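Local structure of putative thioesterase (Novosphingobium aromaticivorans, 3CJY) at residues Q62-T67 with G97-H102; L205-R210 with G251-L256. The protein probably hydrolyses acyl-CoA-type thioesters and binds a calcium ion. One frame throughout, in Å; residues are numbered along the deposited sequence.

In the fold
Interactions 1 and 2 lie on either side of the seam where the two hotdog domains of the chain meet. Interaction 1 pairs strand 56-63 with strand 98-107 within the N-terminal thioesterase range; interaction 2, later in the chain, pairs strand 203-211 with strand 247-256 within the C-terminal one. Their centres are about 15 Å apart. Strands 56-63 and 203-211 are antiparallel neighbours, so the sheet runs on from one domain to the other, with a probable hydrogen bond from Phe63 N to Leu205 O (3.0 Å) at the seam. Both contacts also touch the second subunit, so the surface uniting the two domains also takes part in dimer assembly.

Interaction 1 of 2, residues Q62-T67 with G97-H102; sequences QFVSFT and GRLVFH
Arg98 reaches across to the turn that follows strand 56-63 and holds it with the edge of its guanidinium. Its CB and CG run out with CG anti to the backbone N (chi1 178°), CD comes within 4.1 Å of Ser65 OG, and a bend at chi3 (80°) turns the guanidinium edge toward the turn. In the Ser65 conformer described, NE donates to Ser65 OG at a long 3.3 Å. NH2 donates to Phe66 O at 2.9 Å, almost in line with that carbonyl and in the guanidinium plane, which sets the group's orientation. Behind this grip, Val100 O accepts from two successive amides, Val64 N (2.8 Å) and Ser65 N, both approaching from one face of its carbonyl plane as the chain leaves the regular pairing. Gln62 and His102 keep that pairing as an antiparallel hydrogen-bonded pair, and CG of Gln62 rests 3.5 Å from CE1 of the imidazole. Val64 CG2 meets the same ring at its edge and Leu99 CD2 at 4.0 Å. The amide end of Gln62 goes elsewhere, to Gln58 of the second subunit. Val100 and Phe101 form a classic beta bulge opposite Gly93 of strand 87-95, while Phe63 and Phe101 both pack on Ser40 of helix 37-52.

Interaction 2 of 2, residues L205-R210 with G251-L256; sequences LDNSLR and GAQSLL
Leu205 and Ser254 are joined through their backbones: Leu205 N donates to Ser254 O at 2.8 Å in a nearly straight bond (174°). Farther along, Ser208 and Ala252 form an antiparallel hydrogen-bonded pair, with bonds of 3.0 Å from Ser208 N to Ala252 O and 3.1 Å from Ala252 N to Ser208 O. Between them a side chain stands in for the backbone. Asp206 holds CG between its own N and carbonyl carbon (chi1 73°), which brings OD1 to Ser254 N at 2.9 Å on its syn side, close to the carboxylate plane.

Among the amides, Asn207 and Gln253 run alongside each other in the same direction, their planes 45° apart. Their nitrogens ND2 and NE2, two donors 3.3 Å apart, do not bond each other but both donate to Asp186 OD1. Asn207 ND2 also donates to Asp206 O, while Gln253 OE1 bonds Ser204 OG. Apolar contact is slight: Leu205 CD2 touches Leu256 CB at 4.2 Å.

From outside the two segments, Arg210 of the second subunit forms an intersubunit salt bridge with Asp206 OD2 and also bonds Ser254 OG. One carboxylate thus serves both strand pairing and dimer contact, and its buried charge is probably stabilised by that arginine.

Interaction 1 of 2, residues Q62-T67 with G97-H102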
# COMPACT_ATOMS: atom_id res chain seq x y z
N GLN A 62 -4.04 5.53 -7.68
CA GLN A 62 -5.02 4.65 -8.34
C GLN A 62 -5.05 4.97 -9.80
O GLN A 62 -5.16 6.13 -10.16
CB GLN A 62 -6.44 4.85 -7.77
CG GLN A 62 -6.46 4.94 -6.27
CD GLN A 62 -5.99 3.65 -5.59
OE1 GLN A 62 -6.47 2.55 -5.93
NE2 GLN A 62 -5.06 3.77 -4.61
N PHE A 63 -4.89 3.96 -10.66
CA PHE A 63 -4.91 4.18 -12.11
C PHE A 63 -6.33 4.05 -12.61
O PHE A 63 -6.97 3.00 -12.43
CB PHE A 63 -4.02 3.18 -12.85
CG PHE A 63 -2.55 3.29 -12.52
CD1 PHE A 63 -1.82 4.39 -12.96
CD2 PHE A 63 -1.91 2.32 -11.79
CE1 PHE A 63 -0.48 4.52 -12.67
CE2 PHE A 63 -0.57 2.43 -11.50
CZ PHE A 63 0.14 3.52 -11.93
N VAL A 64 -6.80 5.09 -13.28
CA VAL A 64 -8.16 5.17 -13.77
C VAL A 64 -8.22 4.88 -15.25
O VAL A 64 -9.11 4.18 -15.72
CB VAL A 64 -8.75 6.56 -13.47
CG1 VAL A 64 -10.19 6.68 -14.04
CG2 VAL A 64 -8.72 6.86 -11.95
N SER A 65 -7.23 5.40 -15.96
CA SER A 65 -7.13 5.24 -17.42
C SER A 65 -5.69 5.36 -17.88
O SER A 65 -4.82 5.84 -17.16
CB SER A 65 -7.99 6.28 -18.13
OG SER A 65 -7.93 6.11 -19.53
N PHE A 66 -5.46 4.97 -19.13
CA PHE A 66 -4.13 4.97 -19.74
C PHE A 66 -3.74 6.32 -20.29
O PHE A 66 -4.58 7.10 -20.75
CB PHE A 66 -4.00 3.92 -20.88
CG PHE A 66 -3.79 2.51 -20.41
CD1 PHE A 66 -2.52 2.07 -20.05
CD2 PHE A 66 -4.84 1.60 -20.37
CE1 PHE A 66 -2.29 0.75 -19.62
CE2 PHE A 66 -4.62 0.28 -19.93
CZ PHE A 66 -3.34 -0.14 -19.57
N THR A 67 -2.43 6.58 -20.23
CA THR A 67 -1.84 7.79 -20.79
C THR A 67 -0.96 7.38 -21.99
O THR A 67 0.15 6.90 -21.83
CB THR A 67 -1.01 8.57 -19.78
OG1 THR A 67 -1.83 8.81 -18.64
CG2 THR A 67 -0.52 9.91 -20.37
N GLY A 97 -8.27 16.74 -19.90
CA GLY A 97 -9.36 16.86 -18.95
C GLY A 97 -9.85 15.51 -18.43
O GLY A 97 -10.60 15.47 -17.47
N ARG A 98 -9.42 14.43 -19.07
CA ARG A 98 -9.80 13.07 -18.67
C ARG A 98 -8.94 12.59 -17.51
O ARG A 98 -7.74 12.68 -17.58
CB ARG A 98 -9.63 12.07 -19.84
CG ARG A 98 -9.99 10.60 -19.47
CD ARG A 98 -9.78 9.56 -20.62
NE ARG A 98 -8.39 9.11 -20.83
CZ ARG A 98 -7.52 9.72 -21.63
NH1 ARG A 98 -7.90 10.83 -22.27
NH2 ARG A 98 -6.30 9.26 -21.78
N LEU A 99 -9.57 12.07 -16.46
CA LEU A 99 -8.81 11.54 -15.31
C LEU A 99 -8.11 10.24 -15.66
O LEU A 99 -8.73 9.26 -16.09
CB LEU A 99 -9.73 11.29 -14.12
CG LEU A 99 -9.09 11.00 -12.78
CD1 LEU A 99 -8.27 12.20 -12.28
CD2 LEU A 99 -10.16 10.62 -11.78
N VAL A 100 -6.80 10.24 -15.45
CA VAL A 100 -5.98 9.04 -15.70
C VAL A 100 -5.47 8.43 -14.39
O VAL A 100 -5.23 7.23 -14.29
CB VAL A 100 -4.85 9.29 -16.72
CG1 VAL A 100 -5.46 9.63 -18.08
CG2 VAL A 100 -3.89 10.37 -16.28
N PHE A 101 -5.35 9.25 -13.35
CA PHE A 101 -4.97 8.76 -12.02
C PHE A 101 -5.26 9.80 -10.94
O PHE A 101 -5.40 10.96 -11.23
CB PHE A 101 -3.49 8.25 -11.93
CG PHE A 101 -2.43 9.32 -12.07
CD1 PHE A 101 -2.18 10.21 -11.06
CD2 PHE A 101 -1.66 9.38 -13.20
CE1 PHE A 101 -1.20 11.18 -11.20
CE2 PHE A 101 -0.71 10.37 -13.35
CZ PHE A 101 -0.48 11.25 -12.35
N HIS A 102 -5.41 9.32 -9.71
CA HIS A 102 -5.52 10.18 -8.54
C HIS A 102 -4.70 9.55 -7.44
O HIS A 102 -4.52 8.33 -7.36
CB HIS A 102 -6.96 10.47 -8.12
CG HIS A 102 -7.67 9.26 -7.58
ND1 HIS A 102 -7.72 8.98 -6.22
CD2 HIS A 102 -8.37 8.28 -8.19
CE1 HIS A 102 -8.39 7.86 -6.04
NE2 HIS A 102 -8.80 7.42 -7.22

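Interaction 2 of 2, residues L205-R210 with G251-L256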
# COMPACT_ATOMS: atom_id res chain seq x y z
N LEU A 205 -3.41 -1.90 -11.07
CA LEU A 205 -4.60 -1.17 -10.68
C LEU A 205 -4.22 0.11 -9.91
O LEU A 205 -4.94 1.09 -9.84
CB LEU A 205 -5.49 -2.01 -9.75
CG LEU A 205 -6.10 -3.24 -10.37
CD1 LEU A 205 -7.03 -3.82 -9.31
CD2 LEU A 205 -6.87 -2.85 -11.58
N ASP A 206 -3.06 0.03 -9.30
CA ASP A 206 -2.54 1.08 -8.42
C ASP A 206 -1.05 0.88 -8.20
O ASP A 206 -0.44 -0.07 -8.68
CB ASP A 206 -3.22 1.02 -7.07
CG ASP A 206 -2.75 -0.18 -6.21
OD1 ASP A 206 -2.91 -1.32 -6.68
OD2 ASP A 206 -2.21 0.03 -5.08
N ASN A 207 -0.47 1.88 -7.53
CA ASN A 207 0.92 1.87 -7.05
C ASN A 207 0.91 2.49 -5.63
O ASN A 207 0.24 3.49 -5.36
CB ASN A 207 1.89 2.74 -7.88
CG ASN A 207 2.60 2.00 -9.04
OD1 ASN A 207 3.61 2.51 -9.57
ND2 ASN A 207 2.09 0.84 -9.45
N SER A 208 1.66 1.85 -4.74
CA SER A 208 1.88 2.35 -3.38
C SER A 208 3.38 2.36 -3.16
O SER A 208 4.07 1.42 -3.56
CB SER A 208 1.22 1.46 -2.35
OG SER A 208 1.39 1.94 -1.01
N LEU A 209 3.86 3.42 -2.51
CA LEU A 209 5.32 3.56 -2.17
C LEU A 209 5.49 4.15 -0.76
O LEU A 209 4.81 5.14 -0.41
CB LEU A 209 6.05 4.46 -3.18
CG LEU A 209 7.56 4.45 -3.15
CD1 LEU A 209 8.11 3.12 -3.68
CD2 LEU A 209 8.17 5.65 -3.89
N ARG A 210 6.38 3.54 0.02
CA ARG A 210 6.70 4.04 1.36
C ARG A 210 8.22 4.23 1.40
O ARG A 210 8.97 3.26 1.33
CB ARG A 210 6.24 3.04 2.43
CG ARG A 210 4.79 2.76 2.31
CD ARG A 210 4.23 1.84 3.39
NE ARG A 210 2.91 1.47 2.97
CZ ARG A 210 1.86 2.28 3.07
NH1 ARG A 210 2.01 3.45 3.69
NH2 ARG A 210 0.67 1.89 2.61
N GLY A 251 7.05 -1.01 -1.53
CA GLY A 251 5.93 -0.70 -2.41
C GLY A 251 5.05 -1.91 -2.58
O GLY A 251 5.36 -3.00 -2.14
N ALA A 252 3.93 -1.67 -3.19
CA ALA A 252 2.97 -2.73 -3.45
C ALA A 252 1.99 -2.27 -4.49
O ALA A 252 1.86 -1.10 -4.77
CB ALA A 252 2.25 -3.10 -2.18
N GLN A 253 1.30 -3.25 -5.06
CA GLN A 253 0.21 -3.01 -6.01
C GLN A 253 -0.62 -4.26 -6.22
O GLN A 253 -0.22 -5.37 -5.87
CB GLN A 253 0.69 -2.59 -7.39
CG GLN A 253 1.57 -3.65 -8.09
CD GLN A 253 2.02 -3.21 -9.46
OE1 GLN A 253 1.42 -3.62 -10.47
NE2 GLN A 253 3.04 -2.36 -9.51
N SER A 254 -1.80 -4.02 -6.77
CA SER A 254 -2.71 -5.07 -7.22
C SER A 254 -2.75 -4.97 -8.71
O SER A 254 -2.54 -3.90 -9.27
CB SER A 254 -4.10 -4.95 -6.62
OG SER A 254 -4.00 -5.11 -5.22
N LEU A 255 -2.98 -6.10 -9.36
CA LEU A 255 -2.97 -6.18 -10.81
C LEU A 255 -4.13 -6.95 -11.37
O LEU A 255 -4.62 -7.91 -10.77
CB LEU A 255 -1.68 -6.88 -11.27
CG LEU A 255 -0.28 -6.41 -10.83
CD1 LEU A 255 0.26 -7.25 -9.68
CD2 LEU A 255 0.72 -6.47 -12.00
N LEU A 256 -4.57 -6.52 -12.56
CA LEU A 256 -5.63 -7.20 -13.31
C LEU A 256 -4.92 -8.16 -14.23
O LEU A 256 -4.00 -7.79 -14.99
CB LEU A 256 -6.44 -6.20 -14.15
CG LEU A 256 -7.57 -6.80 -14.99
CD1 LEU A 256 -8.73 -6.97 -14.09
CD2 LEU A 256 -7.93 -5.91 -16.16